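Local coordinates for protein rhodopsin (Rubrobacter xylanophilus, PDB 6KFQ) that binds retinal within a seven-helix membrane bundle and acts as a thermostable microbial rhodopsin with light-driven proton-pumping function, at residues Y143-R148 with L170-W175; R32-I37 with S224-G229. One frame throughout, in Å; residues are numbered along the deposited sequence.

How the interactions relate
Interaction 1 joins two membrane helices; interaction 2 joins a membrane helix to the short helix 220-228. Interaction 1 packs helix 124-153 against helix 158-184 and is buried; its centre is about 12 Å from the centre of the chain. Interaction 2 brings residues 32-37 of helix 32-53 against helix 220-228, and its centre is about 20 Å from the chain centre. The two centres are 22 Å apart and the nearest atoms about 11 Å, so they do not touch. Along the chain, interaction 1 is nested in the loop closed by interaction 2. Trp175 in segment 170-175 touches retinal but not residues 143-148. Helix 158-184 relates the two: its Val160 touches Ile226 of interaction 2.

Interaction 1 (Y143-R148 with L170-W175); sequences YLLVSR and LTIVLW. With MPG ([(Z)-octadec-9-enyl] (2R)-2,3-bis(oxidanyl)propanoate), chain C; RET (retinal), chain R; MPG ([(Z)-octadec-9-enyl] (2R)-2,3-bis(oxidanyl)propanoate), chain F; MPG ([(Z)-octadec-9-enyl] (2R)-2,3-bis(oxidanyl)propanoate), chain J.
Leu145 and Ile172 meet through aliphatic branches only. Leu145 CD2 lies 3.7 Å from Ile172 CG1, and the two side chains cross at a slant. Val146 crosses Ile172 at about a right angle, with its CG2 3.8 Å from Ile172 CD1. Ile172 CG1 stands anti to its carbonyl carbon (chi1 -66°), and the extended chain carries CD1 to both partners. Lipid lines the outer side. Val146 CG1 touches two lipid chains, and Ile172 CG2 lies 4.0 Å from C11 of one of these, MPG chain F. Val146 and Val173 belong to the pocket of one MPG. Leu145 also packs on Leu86 of helix 70-90. Trp175 belongs to the retinal pocket. Retinal C20 lies 3.2 Å above one face of its ring and Thr171 CG2 lies over the opposite face, both displaced toward the rim. On the other helix, Ser147 OG bonds to Tyr143 O at 2.7 Å. Ser147 N reaches the same oxygen from the other face of its plane, so the carbonyl is gripped twice. This is helix-helix packing of the seven-helix bundle. No hydrogen bond crosses it, so van der Waals contact alone joins the two segments, between lipid chains and the retinal pocket.

Interaction 2 (R32-I37 with S224-G229); sequences RYFFVI and SDIGSG. With SO4 (sulfate ion), chain T.
Ile226 meets the Phe34 ring and the hydroxyl of Tyr33. Tyr33 CE1 lies over one face of the Phe34 ring, 3.6 Å above the plane and toward the rim. Ile226 CD1 approaches the Phe34 ring obliquely, 4.1 Å from CZ. The Tyr33 ring has sulfate O1 at its edge, in plane and 3.3 Å from CD2. At the far end of this ring, Tyr33 OH lies 3.7 Å from Ile226 CG2. Thus one isoleucine uses both of its branches, CG2 at the tyrosine hydroxyl and CD1 at the phenylalanine. It crosses each aromatic side chain at about a right angle. Tyr33 has CG placed between the backbone N and the carbonyl carbon (chi1 58°), which brings its CE1 over the Phe34 face.

No hydrogen bond joins the two segments. The sulfate, probably from the crystallisation liquor, is held by the backbone N-H groups of Arg32 and Tyr33. Arg32 N donates to O3 at 3.0 Å with an angle of 160°. Tyr33 N gives a weak, bent bond to O1. Arg32 CB and CG also lie against the anion. N-H groups near the N-terminal side of a helix would be expected to favour a negative charge.

Leu88 of helix 70-90 touches both aromatic side chains. Leu223 continues the apolar contact from helix 220-228 onto Phe34. Val160 of helix 158-184 packs against Ile226. The contact joins the bundle of seven transmembrane helices, the fold of microbial rhodopsins, to the short helix 220-228 that follows it.

Interaction 1 (Y143-R148 with L170-W175)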
ATOM      1  N   TYR A 143      -2.948 -13.284   6.517  1.00 26.74           N
ATOM      2  CA  TYR A 143      -3.717 -14.177   7.371  1.00 27.67           C
ATOM      3  C   TYR A 143      -4.731 -13.415   8.212  1.00 29.13           C
ATOM      4  O   TYR A 143      -5.879 -13.852   8.359  1.00 31.00           O
ATOM      5  CB  TYR A 143      -2.766 -14.957   8.282  1.00 25.79           C
ATOM      6  CG  TYR A 143      -3.450 -15.981   9.145  1.00 30.90           C
ATOM      7  CD1 TYR A 143      -3.934 -15.654  10.409  1.00 32.90           C
ATOM      8  CD2 TYR A 143      -3.614 -17.279   8.698  1.00 37.08           C
ATOM      9  CE1 TYR A 143      -4.570 -16.604  11.201  1.00 37.03           C
ATOM     10  CE2 TYR A 143      -4.242 -18.226   9.477  1.00 40.85           C
ATOM     11  CZ  TYR A 143      -4.724 -17.883  10.721  1.00 43.73           C
ATOM     12  OH  TYR A 143      -5.340 -18.846  11.491  1.00 54.12           O
ATOM     13  N   LEU A 144      -4.314 -12.303   8.824  1.00 24.97           N
ATOM     14  CA  LEU A 144      -5.272 -11.533   9.608  1.00 26.36           C
ATOM     15  C   LEU A 144      -6.358 -10.977   8.705  1.00 30.18           C
ATOM     16  O   LEU A 144      -7.542 -10.966   9.066  1.00 30.32           O
ATOM     17  CB  LEU A 144      -4.563 -10.409  10.360  1.00 26.77           C
ATOM     18  CG  LEU A 144      -3.691 -10.934  11.509  1.00 30.77           C
ATOM     19  CD1 LEU A 144      -3.057  -9.782  12.268  1.00 32.06           C
ATOM     20  CD2 LEU A 144      -4.513 -11.785  12.437  1.00 34.20           C
ATOM     21  N   LEU A 145      -5.972 -10.549   7.507  1.00 25.92           N
ATOM     22  CA  LEU A 145      -6.951 -10.034   6.557  1.00 27.53           C
ATOM     23  C   LEU A 145      -7.967 -11.106   6.183  1.00 32.56           C
ATOM     24  O   LEU A 145      -9.177 -10.850   6.153  1.00 34.72           O
ATOM     25  CB  LEU A 145      -6.223  -9.508   5.319  1.00 31.46           C
ATOM     26  CG  LEU A 145      -7.088  -8.947   4.189  1.00 41.95           C
ATOM     27  CD1 LEU A 145      -7.883  -7.735   4.655  1.00 44.38           C
ATOM     28  CD2 LEU A 145      -6.218  -8.600   2.988  1.00 43.14           C
ATOM     29  N   VAL A 146      -7.494 -12.320   5.901  1.00 27.80           N
ATOM     30  CA  VAL A 146      -8.388 -13.347   5.382  1.00 30.48           C
ATOM     31  C   VAL A 146      -9.198 -13.985   6.504  1.00 36.71           C
ATOM     32  O   VAL A 146     -10.407 -14.202   6.365  1.00 40.61           O
ATOM     33  CB  VAL A 146      -7.587 -14.397   4.589  1.00 35.41           C
ATOM     34  CG1 VAL A 146      -8.438 -15.625   4.316  1.00 41.61           C
ATOM     35  CG2 VAL A 146      -7.078 -13.798   3.285  1.00 37.06           C
ATOM     36  N   SER A 147      -8.556 -14.285   7.634  1.00 32.02           N
ATOM     37  CA  SER A 147      -9.234 -15.030   8.690  1.00 33.73           C
ATOM     38  C   SER A 147     -10.187 -14.165   9.507  1.00 35.71           C
ATOM     39  O   SER A 147     -11.173 -14.678  10.042  1.00 43.74           O
ATOM     40  CB  SER A 147      -8.204 -15.674   9.620  1.00 33.18           C
ATOM     41  OG  SER A 147      -7.478 -14.677  10.317  1.00 34.85           O
ATOM     42  N   ARG A 148      -9.913 -12.870   9.630  1.00 33.25           N
ATOM     43  CA  ARG A 148     -10.720 -11.992  10.472  1.00 32.33           C
ATOM     44  C   ARG A 148     -11.592 -11.029   9.681  1.00 33.59           C
ATOM     45  O   ARG A 148     -12.804 -10.969   9.903  1.00 34.31           O
ATOM     46  CB  ARG A 148      -9.809 -11.197  11.414  1.00 31.77           C
ATOM     47  CG  ARG A 148     -10.535 -10.210  12.308  1.00 33.94           C
ATOM     48  CD  ARG A 148     -11.389 -10.917  13.347  1.00 41.12           C
ATOM     49  NE  ARG A 148     -12.083  -9.952  14.188  1.00 45.49           N
ATOM     50  CZ  ARG A 148     -11.601  -9.477  15.327  1.00 47.76           C
ATOM     51  NH1 ARG A 148     -10.425  -9.897  15.779  1.00 48.66           N
ATOM     52  NH2 ARG A 148     -12.301  -8.593  16.021  1.00 51.36           N
ATOM     53  N   LEU A 170      -8.260  -7.395  -4.521  1.00 23.20           N
ATOM     54  CA  LEU A 170      -7.318  -6.546  -5.243  1.00 25.00           C
ATOM     55  C   LEU A 170      -6.029  -6.362  -4.456  1.00 20.85           C
ATOM     56  O   LEU A 170      -4.923  -6.430  -5.007  1.00 19.94           O
ATOM     57  CB  LEU A 170      -7.958  -5.187  -5.521  1.00 24.22           C
ATOM     58  CG  LEU A 170      -7.025  -4.171  -6.177  1.00 31.07           C
ATOM     59  CD1 LEU A 170      -6.656  -4.623  -7.585  1.00 35.30           C
ATOM     60  CD2 LEU A 170      -7.678  -2.796  -6.228  1.00 30.87           C
ATOM     61  N   THR A 171      -6.164  -6.078  -3.166  1.00 22.57           N
ATOM     62  CA  THR A 171      -5.010  -5.910  -2.291  1.00 21.99           C
ATOM     63  C   THR A 171      -4.161  -7.174  -2.244  1.00 22.14           C
ATOM     64  O   THR A 171      -2.943  -7.121  -2.437  1.00 21.02           O
ATOM     65  CB  THR A 171      -5.507  -5.505  -0.897  1.00 20.82           C
ATOM     66  OG1 THR A 171      -6.074  -4.177  -0.961  1.00 22.27           O
ATOM     67  CG2 THR A 171      -4.400  -5.538   0.143  1.00 20.67           C
ATOM     68  N   ILE A 172      -4.781  -8.325  -1.990  1.00 21.90           N
ATOM     69  CA  ILE A 172      -4.000  -9.555  -1.863  1.00 23.06           C
ATOM     70  C   ILE A 172      -3.240  -9.848  -3.152  1.00 23.21           C
ATOM     71  O   ILE A 172      -2.040 -10.158  -3.132  1.00 25.15           O
ATOM     72  CB  ILE A 172      -4.915 -10.721  -1.458  1.00 27.89           C
ATOM     73  CG1 ILE A 172      -5.473 -10.511  -0.046  1.00 26.57           C
ATOM     74  CG2 ILE A 172      -4.165 -12.051  -1.504  1.00 27.62           C
ATOM     75  CD1 ILE A 172      -6.546 -11.515   0.300  1.00 25.17           C
ATOM     76  N   VAL A 173      -3.911  -9.717  -4.301  1.00 25.71           N
ATOM     77  CA  VAL A 173      -3.258 -10.001  -5.579  1.00 24.21           C
ATOM     78  C   VAL A 173      -2.088  -9.057  -5.807  1.00 22.15           C
ATOM     79  O   VAL A 173      -0.979  -9.485  -6.152  1.00 22.74           O
ATOM     80  CB  VAL A 173      -4.274  -9.925  -6.732  1.00 25.17           C
ATOM     81  CG1 VAL A 173      -3.559  -9.996  -8.061  1.00 29.59           C
ATOM     82  CG2 VAL A 173      -5.295 -11.062  -6.605  1.00 27.84           C
ATOM     83  N   LEU A 174      -2.320  -7.756  -5.642  1.00 21.45           N
ATOM     84  CA  LEU A 174      -1.274  -6.783  -5.947  1.00 22.47           C
ATOM     85  C   LEU A 174      -0.135  -6.861  -4.941  1.00 21.88           C
ATOM     86  O   LEU A 174       1.038  -6.795  -5.322  1.00 19.64           O
ATOM     87  CB  LEU A 174      -1.863  -5.368  -5.983  1.00 20.32           C
ATOM     88  CG  LEU A 174      -2.803  -5.037  -7.146  1.00 22.30           C
ATOM     89  CD1 LEU A 174      -3.304  -3.616  -6.992  1.00 23.17           C
ATOM     90  CD2 LEU A 174      -2.108  -5.197  -8.490  1.00 22.54           C
ATOM     91  N   TRP A 175      -0.453  -7.012  -3.650  1.00 20.17           N
ATOM     92  CA  TRP A 175       0.616  -6.979  -2.659  1.00 21.19           C
ATOM     93  C   TRP A 175       1.545  -8.172  -2.803  1.00 20.07           C
ATOM     94  O   TRP A 175       2.738  -8.057  -2.535  1.00 22.77           O
ATOM     95  CB  TRP A 175       0.052  -6.926  -1.241  1.00 18.11           C
ATOM     96  CG  TRP A 175      -0.566  -5.596  -0.850  1.00 17.98           C
ATOM     97  CD1 TRP A 175      -1.234  -4.724  -1.670  1.00 21.53           C
ATOM     98  CD2 TRP A 175      -0.572  -5.000   0.459  1.00 19.84           C
ATOM     99  NE1 TRP A 175      -1.658  -3.625  -0.948  1.00 21.83           N
ATOM    100  CE2 TRP A 175      -1.274  -3.776   0.360  1.00 19.93           C
ATOM    101  CE3 TRP A 175      -0.058  -5.386   1.703  1.00 22.47           C
ATOM    102  CZ2 TRP A 175      -1.466  -2.935   1.458  1.00 18.13           C
ATOM    103  CZ3 TRP A 175      -0.248  -4.555   2.790  1.00 21.61           C
ATOM    104  CH2 TRP A 175      -0.942  -3.342   2.665  1.00 20.21           C
TER
HETATM  105  C2  MPG C 302      -7.896 -18.677   7.076  1.00 61.27           C
HETATM  106  C3  MPG C 302      -6.493 -19.084   6.683  1.00 61.68           C
HETATM  107  C4  MPG C 302      -5.830 -18.106   5.743  1.00 61.71           C
HETATM  108  C5  MPG C 302      -4.375 -18.397   5.445  1.00 61.55           C
HETATM  109  C6  MPG C 302      -3.653 -17.254   4.767  1.00 62.13           C
HETATM  110  C7  MPG C 302      -2.148 -17.443   4.621  1.00 61.54           C
HETATM  111  C8  MPG C 302      -1.738 -18.393   3.538  1.00 61.11           C
HETATM  112  C9  MPG C 302      -0.266 -18.663   3.532  1.00 59.66           C
HETATM  113  C10 MPG C 302       0.608 -18.356   2.611  1.00 58.42           C
HETATM  114  C11 MPG C 302       0.391 -17.574   1.354  1.00 59.88           C
HETATM  115  C12 MPG C 302       1.216 -16.326   1.309  1.00 57.53           C
HETATM  116  C13 MPG C 302       1.796 -15.992  -0.055  1.00 51.69           C
HETATM  117  C14 MPG C 302       2.936 -15.009   0.005  1.00 45.15           C
HETATM  118  C15 MPG C 302       3.827 -15.012  -1.209  1.00 45.99           C
HETATM  119  C16 MPG C 302       5.182 -14.393  -0.974  1.00 46.70           C
HETATM  120  C17 MPG C 302       6.135 -14.508  -2.137  1.00 47.23           C
HETATM  121  C18 MPG C 302       7.534 -14.029  -1.828  1.00 49.34           C
HETATM  122  C1  RET R 317       8.998  -6.237   0.321  1.00 23.15           C
HETATM  123  C2  RET R 317      10.334  -6.993   0.338  1.00 24.51           C
HETATM  124  C3  RET R 317      10.469  -8.029   1.434  1.00 25.96           C
HETATM  125  C4  RET R 317       9.334  -9.033   1.384  1.00 25.04           C
HETATM  126  C5  RET R 317       7.978  -8.418   1.117  1.00 26.76           C
HETATM  127  C6  RET R 317       7.816  -7.140   0.729  1.00 23.58           C
HETATM  128  C7  RET R 317       6.474  -6.629   0.488  1.00 24.66           C
HETATM  129  C8  RET R 317       6.041  -5.367   0.221  1.00 24.79           C
HETATM  130  C9  RET R 317       4.698  -4.891  -0.024  1.00 21.35           C
HETATM  131  C10 RET R 317       4.532  -3.629  -0.460  1.00 19.98           C
HETATM  132  C11 RET R 317       3.301  -2.955  -0.758  1.00 20.84           C
HETATM  133  C12 RET R 317       3.303  -1.685  -1.149  1.00 21.47           C
HETATM  134  C13 RET R 317       2.154  -0.868  -1.465  1.00 20.90           C
HETATM  135  C14 RET R 317       2.348   0.446  -1.733  1.00 20.73           C
HETATM  136  C15 RET R 317       1.353   1.436  -2.032  1.00 21.73           C
HETATM  137  C16 RET R 317       9.131  -5.049   1.284  1.00 19.94           C
HETATM  138  C17 RET R 317       8.859  -5.701  -1.116  1.00 21.62           C
HETATM  139  C18 RET R 317       6.848  -9.327   1.516  1.00 25.32           C
HETATM  140  C19 RET R 317       3.549  -5.833   0.193  1.00 19.24           C
HETATM  141  C20 RET R 317       0.798  -1.514  -1.445  1.00 17.52           C
HETATM  142  C4  MPG F 305     -10.895 -15.374   1.211  1.00 61.37           C
HETATM  143  C5  MPG F 305     -10.708 -14.877  -0.203  1.00 62.12           C
HETATM  144  C6  MPG F 305      -9.275 -14.895  -0.681  1.00 61.98           C
HETATM  145  C7  MPG F 305      -9.069 -14.343  -2.087  1.00 61.85           C
HETATM  146  C8  MPG F 305      -7.669 -14.502  -2.595  1.00 61.55           C
HETATM  147  C9  MPG F 305      -7.436 -13.921  -3.956  1.00 59.97           C
HETATM  148  C10 MPG F 305      -6.330 -14.091  -4.634  1.00 59.22           C
HETATM  149  C11 MPG F 305      -5.180 -14.911  -4.138  1.00 59.49           C
HETATM  150  C12 MPG F 305      -4.141 -15.202  -5.176  1.00 59.35           C
HETATM  151  C13 MPG F 305      -3.253 -14.030  -5.561  1.00 59.31           C
HETATM  152  C14 MPG F 305      -2.233 -14.387  -6.615  1.00 58.29           C
HETATM  153  C15 MPG F 305      -1.204 -13.324  -6.921  1.00 54.33           C
HETATM  154  C16 MPG F 305      -0.220 -13.747  -7.984  1.00 52.83           C
HETATM  155  C17 MPG F 305       0.947 -12.832  -8.240  1.00 52.90           C
HETATM  156  C18 MPG F 305       1.907 -13.364  -9.280  1.00 52.59           C
HETATM  157  C14 MPG J 309     -10.394  -7.005  -8.789  1.00 53.35           C
HETATM  158  C15 MPG J 309      -9.727  -8.295  -8.383  1.00 51.78           C
HETATM  159  C16 MPG J 309      -8.219  -8.242  -8.379  1.00 50.61           C
HETATM  160  C17 MPG J 309      -7.591  -7.927  -9.710  1.00 48.47           C
HETATM  161  C18 MPG J 309      -6.080  -7.970  -9.703  1.00 48.17           C

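Interaction 2 (R32-I37 with S224-G229)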
ATOM      1  N   ARG A  32     -16.561  11.036   5.545  1.00 55.53           N
ATOM      2  CA  ARG A  32     -15.508  11.897   5.013  1.00 57.70           C
ATOM      3  C   ARG A  32     -14.118  11.395   5.394  1.00 56.27           C
ATOM      4  O   ARG A  32     -13.146  11.674   4.682  1.00 55.43           O
ATOM      5  CB  ARG A  32     -15.720  13.340   5.483  1.00 64.59           C
ATOM      6  CG  ARG A  32     -14.619  13.906   6.366  1.00 69.35           C
ATOM      7  CD  ARG A  32     -14.958  15.321   6.823  1.00 75.26           C
ATOM      8  NE  ARG A  32     -13.813  15.994   7.431  1.00 77.79           N
ATOM      9  N   TYR A  33     -14.003  10.628   6.485  1.00 53.57           N
ATOM     10  CA  TYR A  33     -12.683  10.158   6.893  1.00 50.94           C
ATOM     11  C   TYR A  33     -12.109   9.152   5.900  1.00 46.75           C
ATOM     12  O   TYR A  33     -10.886   9.056   5.770  1.00 44.27           O
ATOM     13  CB  TYR A  33     -12.722   9.561   8.304  1.00 52.76           C
ATOM     14  CG  TYR A  33     -13.678   8.402   8.487  1.00 52.38           C
ATOM     15  CD1 TYR A  33     -13.247   7.086   8.362  1.00 48.37           C
ATOM     16  CD2 TYR A  33     -15.010   8.628   8.800  1.00 55.15           C
ATOM     17  CE1 TYR A  33     -14.124   6.029   8.530  1.00 48.21           C
ATOM     18  CE2 TYR A  33     -15.889   7.583   8.977  1.00 55.72           C
ATOM     19  CZ  TYR A  33     -15.446   6.288   8.842  1.00 51.42           C
ATOM     20  OH  TYR A  33     -16.346   5.265   9.016  1.00 50.52           O
ATOM     21  N   PHE A  34     -12.961   8.408   5.188  1.00 44.97           N
ATOM     22  CA  PHE A  34     -12.462   7.535   4.126  1.00 41.41           C
ATOM     23  C   PHE A  34     -11.773   8.347   3.037  1.00 44.91           C
ATOM     24  O   PHE A  34     -10.677   7.999   2.578  1.00 38.65           O
ATOM     25  CB  PHE A  34     -13.607   6.722   3.524  1.00 52.73           C
ATOM     26  CG  PHE A  34     -14.011   5.530   4.340  1.00 49.78           C
ATOM     27  CD1 PHE A  34     -13.158   4.450   4.479  1.00 46.75           C
ATOM     28  CD2 PHE A  34     -15.257   5.479   4.948  1.00 50.92           C
ATOM     29  CE1 PHE A  34     -13.534   3.340   5.229  1.00 45.58           C
ATOM     30  CE2 PHE A  34     -15.640   4.373   5.698  1.00 52.66           C
ATOM     31  CZ  PHE A  34     -14.775   3.303   5.837  1.00 48.26           C
ATOM     32  N   PHE A  35     -12.412   9.434   2.605  1.00 41.85           N
ATOM     33  CA  PHE A  35     -11.840  10.267   1.554  1.00 41.27           C
ATOM     34  C   PHE A  35     -10.534  10.904   2.010  1.00 42.69           C
ATOM     35  O   PHE A  35      -9.588  11.036   1.221  1.00 39.47           O
ATOM     36  CB  PHE A  35     -12.860  11.336   1.131  1.00 48.45           C
ATOM     37  CG  PHE A  35     -14.094  10.761   0.492  1.00 46.70           C
ATOM     38  CD1 PHE A  35     -14.248  10.778  -0.881  1.00 43.82           C
ATOM     39  CD2 PHE A  35     -15.077  10.156   1.266  1.00 48.25           C
ATOM     40  CE1 PHE A  35     -15.364  10.227  -1.473  1.00 48.65           C
ATOM     41  CE2 PHE A  35     -16.195   9.597   0.681  1.00 48.25           C
ATOM     42  CZ  PHE A  35     -16.344   9.636  -0.688  1.00 49.05           C
ATOM     43  N   VAL A  36     -10.454  11.282   3.286  1.00 46.04           N
ATOM     44  CA  VAL A  36      -9.238  11.891   3.814  1.00 47.76           C
ATOM     45  C   VAL A  36      -8.104  10.870   3.863  1.00 47.20           C
ATOM     46  O   VAL A  36      -6.982  11.148   3.427  1.00 43.55           O
ATOM     47  CB  VAL A  36      -9.509  12.504   5.199  1.00 51.62           C
ATOM     48  CG1 VAL A  36      -8.229  13.046   5.803  1.00 53.64           C
ATOM     49  CG2 VAL A  36     -10.558  13.595   5.093  1.00 51.48           C
ATOM     50  N   ILE A  37      -8.383   9.674   4.394  1.00 44.77           N
ATOM     51  CA  ILE A  37      -7.360   8.632   4.475  1.00 37.94           C
ATOM     52  C   ILE A  37      -6.860   8.263   3.090  1.00 36.81           C
ATOM     53  O   ILE A  37      -5.654   8.083   2.875  1.00 37.07           O
ATOM     54  CB  ILE A  37      -7.914   7.392   5.201  1.00 38.01           C
ATOM     55  CG1 ILE A  37      -8.271   7.717   6.654  1.00 40.06           C
ATOM     56  CG2 ILE A  37      -6.920   6.243   5.119  1.00 38.50           C
ATOM     57  CD1 ILE A  37      -8.911   6.534   7.406  1.00 40.42           C
ATOM     58  N   SER A 224     -22.344   5.366   2.363  1.00 48.51           N
ATOM     59  CA  SER A 224     -23.529   5.873   3.046  1.00 56.93           C
ATOM     60  C   SER A 224     -24.088   4.843   4.017  1.00 55.58           C
ATOM     61  O   SER A 224     -24.584   5.204   5.089  1.00 57.45           O
ATOM     62  CB  SER A 224     -24.593   6.293   2.029  1.00 65.61           C
ATOM     63  OG  SER A 224     -25.079   5.181   1.300  1.00 70.93           O
ATOM     64  N   ASP A 225     -24.011   3.554   3.663  1.00 56.32           N
ATOM     65  CA  ASP A 225     -24.380   2.494   4.598  1.00 54.63           C
ATOM     66  C   ASP A 225     -23.604   2.628   5.902  1.00 54.84           C
ATOM     67  O   ASP A 225     -24.174   2.543   6.996  1.00 55.97           O
ATOM     68  CB  ASP A 225     -24.125   1.120   3.969  1.00 52.89           C
ATOM     69  CG  ASP A 225     -25.240   0.673   3.042  1.00 55.76           C
ATOM     70  OD1 ASP A 225     -26.272   1.370   2.961  1.00 57.26           O
ATOM     71  OD2 ASP A 225     -25.084  -0.388   2.399  1.00 54.56           O
ATOM     72  N   ILE A 226     -22.292   2.844   5.795  1.00 53.81           N
ATOM     73  CA  ILE A 226     -21.448   2.977   6.978  1.00 53.90           C
ATOM     74  C   ILE A 226     -21.708   4.304   7.676  1.00 54.60           C
ATOM     75  O   ILE A 226     -21.784   4.369   8.909  1.00 50.40           O
ATOM     76  CB  ILE A 226     -19.965   2.821   6.587  1.00 53.59           C
ATOM     77  CG1 ILE A 226     -19.708   1.410   6.061  1.00 51.30           C
ATOM     78  CG2 ILE A 226     -19.047   3.124   7.771  1.00 54.43           C
ATOM     79  CD1 ILE A 226     -18.327   1.220   5.482  1.00 47.21           C
ATOM     80  N   GLY A 227     -21.853   5.384   6.902  1.00 56.62           N
ATOM     81  CA  GLY A 227     -22.088   6.685   7.505  1.00 61.45           C
ATOM     82  C   GLY A 227     -23.399   6.756   8.263  1.00 65.08           C
ATOM     83  O   GLY A 227     -23.487   7.398   9.313  1.00 65.86           O
ATOM     84  N   SER A 228     -24.436   6.090   7.746  1.00 68.57           N
ATOM     85  CA  SER A 228     -25.753   6.150   8.372  1.00 73.51           C
ATOM     86  C   SER A 228     -25.757   5.517   9.757  1.00 75.21           C
ATOM     87  O   SER A 228     -26.494   5.969  10.639  1.00 79.77           O
ATOM     88  CB  SER A 228     -26.791   5.467   7.481  1.00 75.21           C
ATOM     89  N   GLY A 229     -24.950   4.484   9.970  1.00 72.83           N
ATOM     90  CA  GLY A 229     -24.899   3.810  11.256  1.00 74.35           C
ATOM     91  C   GLY A 229     -24.360   4.678  12.376  1.00 74.88           C
ATOM     92  O   GLY A 229     -23.289   5.271  12.251  1.00 72.47           O
TER
HETATM   93  S   SO4 T 319     -17.170  12.553   8.823  1.00 88.56           S
HETATM   94  O1  SO4 T 319     -15.973  11.787   8.492  1.00 88.45           O
HETATM   95  O2  SO4 T 319     -16.800  13.909   9.218  1.00 88.92           O
HETATM   96  O3  SO4 T 319     -18.052  12.610   7.658  1.00 87.03           O
HETATM   97  O4  SO4 T 319     -17.862  11.903   9.932  1.00 89.95           O